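PDB 5ZIG: cellobiose 2-epimerase from Spirochaeta thermophila DSM 6192, which probably catalyses the reversible epimerization of cellobiose to 4-O-beta-D-glucosyl-D-mannose. Local coordinates for residues Leu142-Ala145 / Trp146-Phe149; Tyr201-Leu204 / Phe205-Thr208. One frame throughout, in Å; residues are numbered along the deposited sequence.

Interaction 1 of 2, residues Leu142-Ala145 / Trp146-Phe149; sequences LTLA and WETF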
ATOM      1  N   LEU A 142      -0.178   5.175 -19.606  1.00 31.15           N
ATOM      2  CA  LEU A 142      -1.566   5.473 -19.254  1.00 31.43           C
ATOM      3  C   LEU A 142      -2.536   4.609 -20.057  1.00 26.83           C
ATOM      4  O   LEU A 142      -3.547   4.140 -19.522  1.00 25.83           O
ATOM      5  CB  LEU A 142      -1.871   6.964 -19.454  1.00 33.30           C
ATOM      6  CG  LEU A 142      -3.173   7.481 -18.812  1.00 34.95           C
ATOM      7  CD1 LEU A 142      -3.077   7.466 -17.291  1.00 36.53           C
ATOM      8  CD2 LEU A 142      -3.511   8.873 -19.309  1.00 35.73           C
ATOM      9  N   THR A 143      -2.243   4.367 -21.334  1.00 26.53           N
ATOM     10  CA  THR A 143      -3.110   3.478 -22.105  1.00 32.58           C
ATOM     11  C   THR A 143      -3.148   2.081 -21.490  1.00 34.18           C
ATOM     12  O   THR A 143      -4.219   1.465 -21.391  1.00 27.36           O
ATOM     13  CB  THR A 143      -2.652   3.443 -23.560  1.00 34.90           C
ATOM     14  OG1 THR A 143      -2.831   4.752 -24.121  1.00 38.63           O
ATOM     15  CG2 THR A 143      -3.478   2.448 -24.361  1.00 43.43           C
ATOM     16  N   LEU A 144      -1.999   1.595 -21.003  1.00 27.12           N
ATOM     17  CA  LEU A 144      -1.980   0.288 -20.361  1.00 31.69           C
ATOM     18  C   LEU A 144      -2.752   0.296 -19.048  1.00 23.89           C
ATOM     19  O   LEU A 144      -3.448  -0.674 -18.723  1.00 28.62           O
ATOM     20  CB  LEU A 144      -0.540  -0.170 -20.148  1.00 32.43           C
ATOM     21  CG  LEU A 144       0.035  -0.809 -21.414  1.00 27.36           C
ATOM     22  CD1 LEU A 144       1.547  -0.867 -21.358  1.00 19.72           C
ATOM     23  CD2 LEU A 144      -0.539  -2.201 -21.561  1.00 28.75           C
ATOM     24  N   ALA A 145      -2.641   1.362 -18.266  1.00 33.69           N
ATOM     25  CA  ALA A 145      -3.447   1.427 -17.052  1.00 36.01           C
ATOM     26  C   ALA A 145      -4.933   1.378 -17.396  1.00 30.66           C
ATOM     27  O   ALA A 145      -5.726   0.759 -16.680  1.00 32.70           O
ATOM     28  CB  ALA A 145      -3.101   2.686 -16.256  1.00 27.59           C
ATOM     29  N   TRP A 146      -5.316   1.985 -18.521  1.00 32.82           N
ATOM     30  CA  TRP A 146      -6.725   2.022 -18.915  1.00 31.89           C
ATOM     31  C   TRP A 146      -7.211   0.658 -19.379  1.00 31.80           C
ATOM     32  O   TRP A 146      -8.348   0.259 -19.077  1.00 26.65           O
ATOM     33  CB  TRP A 146      -6.926   3.052 -20.021  1.00 34.48           C
ATOM     34  CG  TRP A 146      -7.154   4.434 -19.530  1.00 34.74           C
ATOM     35  CD1 TRP A 146      -6.462   5.557 -19.891  1.00 35.80           C
ATOM     36  CD2 TRP A 146      -8.140   4.859 -18.583  1.00 36.46           C
ATOM     37  NE1 TRP A 146      -6.965   6.657 -19.233  1.00 25.37           N
ATOM     38  CE2 TRP A 146      -7.993   6.253 -18.422  1.00 31.33           C
ATOM     39  CE3 TRP A 146      -9.133   4.198 -17.854  1.00 36.09           C
ATOM     40  CZ2 TRP A 146      -8.802   6.985 -17.577  1.00 35.25           C
ATOM     41  CZ3 TRP A 146      -9.934   4.933 -17.019  1.00 31.63           C
ATOM     42  CH2 TRP A 146      -9.762   6.310 -16.886  1.00 36.95           C
ATOM     43  N   GLU A 147      -6.370  -0.058 -20.134  1.00 28.69           N
ATOM     44  CA  GLU A 147      -6.689  -1.428 -20.517  1.00 28.62           C
ATOM     45  C   GLU A 147      -6.908  -2.302 -19.289  1.00 27.35           C
ATOM     46  O   GLU A 147      -7.840  -3.111 -19.243  1.00 25.81           O
ATOM     47  CB  GLU A 147      -5.559  -1.997 -21.380  1.00 36.47           C
ATOM     48  CG  GLU A 147      -5.884  -3.324 -22.087  1.00 39.32           C
ATOM     49  CD  GLU A 147      -4.683  -3.911 -22.812  1.00 34.40           C
ATOM     50  OE1 GLU A 147      -3.623  -4.140 -22.186  1.00 34.91           O
ATOM     51  OE2 GLU A 147      -4.791  -4.124 -24.029  1.00 34.65           O
ATOM     52  N   THR A 148      -6.056  -2.153 -18.274  1.00 23.51           N
ATOM     53  CA  THR A 148      -6.152  -3.012 -17.101  1.00 24.02           C
ATOM     54  C   THR A 148      -7.388  -2.672 -16.267  1.00 19.75           C
ATOM     55  O   THR A 148      -8.116  -3.577 -15.836  1.00 23.48           O
ATOM     56  CB  THR A 148      -4.857  -2.885 -16.273  1.00 20.58           C
ATOM     57  OG1 THR A 148      -3.717  -2.944 -17.153  1.00 25.43           O
ATOM     58  CG2 THR A 148      -4.754  -3.986 -15.240  1.00 19.81           C
ATOM     59  N   PHE A 149      -7.612  -1.371 -16.015  1.00 21.94           N
ATOM     60  CA  PHE A 149      -8.882  -0.896 -15.446  1.00 29.48           C
ATOM     61  C   PHE A 149     -10.076  -1.538 -16.150  1.00 28.19           C
ATOM     62  O   PHE A 149     -10.984  -2.078 -15.507  1.00 28.28           O
ATOM     63  CB  PHE A 149      -8.956   0.628 -15.578  1.00 30.08           C
ATOM     64  CG  PHE A 149     -10.272   1.240 -15.127  1.00 30.17           C
ATOM     65  CD1 PHE A 149     -10.561   1.412 -13.773  1.00 22.54           C
ATOM     66  CD2 PHE A 149     -11.223   1.619 -16.058  1.00 23.58           C
ATOM     67  CE1 PHE A 149     -11.765   1.998 -13.359  1.00 23.79           C
ATOM     68  CE2 PHE A 149     -12.438   2.194 -15.650  1.00 32.04           C
ATOM     69  CZ  PHE A 149     -12.702   2.387 -14.296  1.00 26.63           C
TER
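Thr148 and Leu144 meet at one carbonyl oxygen. Leu144 O accepts two hydrogen bonds from Thr148, at 2.8 Å from Thr148 OG1 and 3.0 Å from Thr148 N. The two donors come from opposite faces of the carbonyl plane. The hydroxyl is placed for this because OG1 lies anti to the carbonyl carbon, beside its own backbone N (chi1 -45°). The backbone bonds are those of a regular alpha-helix: Trp146 N to Leu142 O, Glu147 N to Thr143 O, and Phe149 N to Ala145 O at 2.9 Å.

These residues make two successive turns of helix 139-156, in the (alpha/alpha)6 barrel of the N-acylglucosamine 2-epimerase family. Trp146 and Phe149 turn to helix 191-208, while Ala145 and Thr148 pack on helix 119-136.

The apolar contact is between Leu142 and Trp146, where the leucine branch runs along the start of the indole. Leu142 CG sits 4.0 Å from Trp146 CD1. The neighbouring ring nitrogen, Trp146 NE1, is 3.9 Å from Leu142 CG. An alanine in place of Trp146 would remove the indole and is likely to leave a gap between Leu142, Leu204 and Thr208.

Leu144 lies next to the glutamate chain, with Leu144 CD2 3.7 Å from Glu147 OE1. The carboxylate is held by outside partners: OE1 bonds to Tyr95 OH, and OE2 forms a salt bridge with Arg100.

Interaction 2 of 2, residues Tyr201-Leu204 / Phe205-Thr208; sequences YSTL and FRTT
Thr207 and Thr208 each fold a hydroxyl back onto a carbonyl four residues earlier, but they do so with different torsions. In Thr207, OG1 lies anti to the carbonyl carbon, beside the backbone N (chi1 -49°). Thr207 OG1 reaches Thr203 O at 2.6 Å. Thr207 N bonds to Thr203 O at 2.9 Å, from the opposite face of the carbonyl plane. The two threonine side chains meet at an oblique angle, with Thr203 CG2 4.1 Å from Thr207 OG1.

In Thr208, OG1 stands between the backbone N and the carbonyl carbon (chi1 67°). Thr208 OG1 bonds to Leu204 O at 2.8 Å from above the carbonyl plane. Thr208 N reaches Leu204 O from the other face, at 3.0 Å. The same rotation sets the methyl Thr208 CG2 4.2 Å from Leu204 CD1.

These pairs form the last turns of helix 191-208, where the barrel helix ends. The threonine hydroxyls thus add second donors to carbonyls already used by the helix. Thr203 and Thr207 face helix 119-136, and Phe205 packs against helix 211-228.

The Arg206 chain turns back along the helix. Thr203 OG1 approaches the guanidinium at its edge, near its plane, 4.4 Å from Arg206 NH1. The polar partner of Arg206 NH1 is instead Glu263 of helix 251-269, in a salt bridge. Tyr201 OH bonds to Glu153 of helix 139-156. Tyr201 O accepts from Phe205 N at 2.7 Å.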
ATOM      1  N   TYR A 201      -7.534   3.277  -7.866  1.00 24.51           N
ATOM      2  CA  TYR A 201      -8.529   4.075  -8.584  1.00 25.50           C
ATOM      3  C   TYR A 201      -8.481   5.532  -8.155  1.00 22.84           C
ATOM      4  O   TYR A 201      -8.570   6.426  -9.004  1.00 31.52           O
ATOM      5  CB  TYR A 201      -9.926   3.499  -8.376  1.00 19.63           C
ATOM      6  CG  TYR A 201     -10.191   2.229  -9.170  1.00 26.06           C
ATOM      7  CD1 TYR A 201      -9.172   1.603  -9.885  1.00 26.50           C
ATOM      8  CD2 TYR A 201     -11.454   1.669  -9.216  1.00 27.18           C
ATOM      9  CE1 TYR A 201      -9.409   0.440 -10.615  1.00 32.95           C
ATOM     10  CE2 TYR A 201     -11.709   0.478  -9.949  1.00 19.77           C
ATOM     11  CZ  TYR A 201     -10.680  -0.115 -10.649  1.00 25.63           C
ATOM     12  OH  TYR A 201     -10.909  -1.271 -11.391  1.00 29.80           O
ATOM     13  N   SER A 202      -8.353   5.793  -6.848  1.00 20.85           N
ATOM     14  CA  SER A 202      -8.135   7.169  -6.387  1.00 24.52           C
ATOM     15  C   SER A 202      -7.042   7.853  -7.202  1.00 24.87           C
ATOM     16  O   SER A 202      -7.214   8.985  -7.668  1.00 25.89           O
ATOM     17  CB  SER A 202      -7.783   7.199  -4.894  1.00 22.36           C
ATOM     18  OG  SER A 202      -8.895   6.835  -4.084  1.00 29.64           O
ATOM     19  N   THR A 203      -5.929   7.152  -7.427  1.00 27.54           N
ATOM     20  CA  THR A 203      -4.798   7.722  -8.155  1.00 29.34           C
ATOM     21  C   THR A 203      -5.075   7.800  -9.661  1.00 27.51           C
ATOM     22  O   THR A 203      -4.684   8.779 -10.314  1.00 28.08           O
ATOM     23  CB  THR A 203      -3.526   6.904  -7.836  1.00 25.55           C
ATOM     24  OG1 THR A 203      -3.094   7.197  -6.500  1.00 23.59           O
ATOM     25  CG2 THR A 203      -2.371   7.215  -8.797  1.00 22.93           C
ATOM     26  N   LEU A 204      -5.745   6.794 -10.236  1.00 22.18           N
ATOM     27  CA  LEU A 204      -6.130   6.892 -11.647  1.00 20.18           C
ATOM     28  C   LEU A 204      -7.111   8.042 -11.855  1.00 22.30           C
ATOM     29  O   LEU A 204      -7.016   8.778 -12.843  1.00 24.30           O
ATOM     30  CB  LEU A 204      -6.719   5.558 -12.140  1.00 22.58           C
ATOM     31  CG  LEU A 204      -7.116   5.483 -13.627  1.00 21.66           C
ATOM     32  CD1 LEU A 204      -5.906   5.713 -14.547  1.00 20.37           C
ATOM     33  CD2 LEU A 204      -7.850   4.187 -13.985  1.00 24.88           C
ATOM     34  N   PHE A 205      -8.023   8.243 -10.904  1.00 24.46           N
ATOM     35  CA  PHE A 205      -8.950   9.374 -10.985  1.00 29.39           C
ATOM     36  C   PHE A 205      -8.236  10.711 -10.784  1.00 31.71           C
ATOM     37  O   PHE A 205      -8.548  11.693 -11.468  1.00 23.74           O
ATOM     38  CB  PHE A 205     -10.069   9.218  -9.954  1.00 29.29           C
ATOM     39  CG  PHE A 205     -11.065  10.348  -9.961  1.00 37.77           C
ATOM     40  CD1 PHE A 205     -12.010  10.450 -10.967  1.00 38.37           C
ATOM     41  CD2 PHE A 205     -11.050  11.310  -8.956  1.00 42.14           C
ATOM     42  CE1 PHE A 205     -12.923  11.482 -10.973  1.00 44.55           C
ATOM     43  CE2 PHE A 205     -11.957  12.344  -8.952  1.00 40.32           C
ATOM     44  CZ  PHE A 205     -12.897  12.432  -9.961  1.00 46.52           C
ATOM     45  N   ARG A 206      -7.299  10.777  -9.834  1.00 31.04           N
ATOM     46  CA  ARG A 206      -6.512  11.996  -9.679  1.00 30.97           C
ATOM     47  C   ARG A 206      -5.776  12.333 -10.967  1.00 32.16           C
ATOM     48  O   ARG A 206      -5.690  13.501 -11.360  1.00 34.37           O
ATOM     49  CB  ARG A 206      -5.513  11.854  -8.531  1.00 30.08           C
ATOM     50  CG  ARG A 206      -4.606  13.084  -8.407  1.00 27.78           C
ATOM     51  CD  ARG A 206      -3.608  12.975  -7.227  1.00 26.57           C
ATOM     52  NE  ARG A 206      -4.257  13.324  -5.973  1.00 33.75           N
ATOM     53  CZ  ARG A 206      -4.672  12.448  -5.071  1.00 43.44           C
ATOM     54  NH1 ARG A 206      -4.491  11.147  -5.274  1.00 52.29           N
ATOM     55  NH2 ARG A 206      -5.259  12.877  -3.958  1.00 42.28           N
ATOM     56  N   THR A 207      -5.240  11.316 -11.643  1.00 29.31           N
ATOM     57  CA  THR A 207      -4.442  11.522 -12.847  1.00 20.45           C
ATOM     58  C   THR A 207      -5.308  11.926 -14.045  1.00 27.03           C
ATOM     59  O   THR A 207      -4.854  12.692 -14.900  1.00 30.02           O
ATOM     60  CB  THR A 207      -3.651  10.230 -13.154  1.00 37.38           C
ATOM     61  OG1 THR A 207      -2.985   9.758 -11.961  1.00 29.06           O
ATOM     62  CG2 THR A 207      -2.632  10.420 -14.290  1.00 29.20           C
ATOM     63  N   THR A 208      -6.558  11.448 -14.123  1.00 28.80           N
ATOM     64  CA  THR A 208      -7.363  11.612 -15.334  1.00 27.75           C
ATOM     65  C   THR A 208      -8.726  12.272 -15.136  1.00 29.58           C
ATOM     66  O   THR A 208      -9.282  12.775 -16.115  1.00 35.44           O
ATOM     67  CB  THR A 208      -7.613  10.252 -16.015  1.00 28.34           C
ATOM     68  OG1 THR A 208      -8.458   9.455 -15.174  1.00 28.76           O
ATOM     69  CG2 THR A 208      -6.319   9.499 -16.289  1.00 28.74           C
TER

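From the N terminus the chain reaches interaction 1 first, on helix 139-156, and interaction 2 later, on helix 191-208. Each is local to its own helix, so neither closes a long loop. They neither nest nor cross but follow in series, with strands 167-168, 175-176 and 189-190 between them. In space their centres are 12 Å apart and the two helices pack together. Trp146 CZ2 comes 3.5 Å from Thr208 OG1, and Trp146 CZ3 lies 3.8 Å from Leu204 CD2. Phe149 and Tyr201 meet with their rings edge-to-face. Helix 119-136 and helix 211-228 each touch side chains of both interactions.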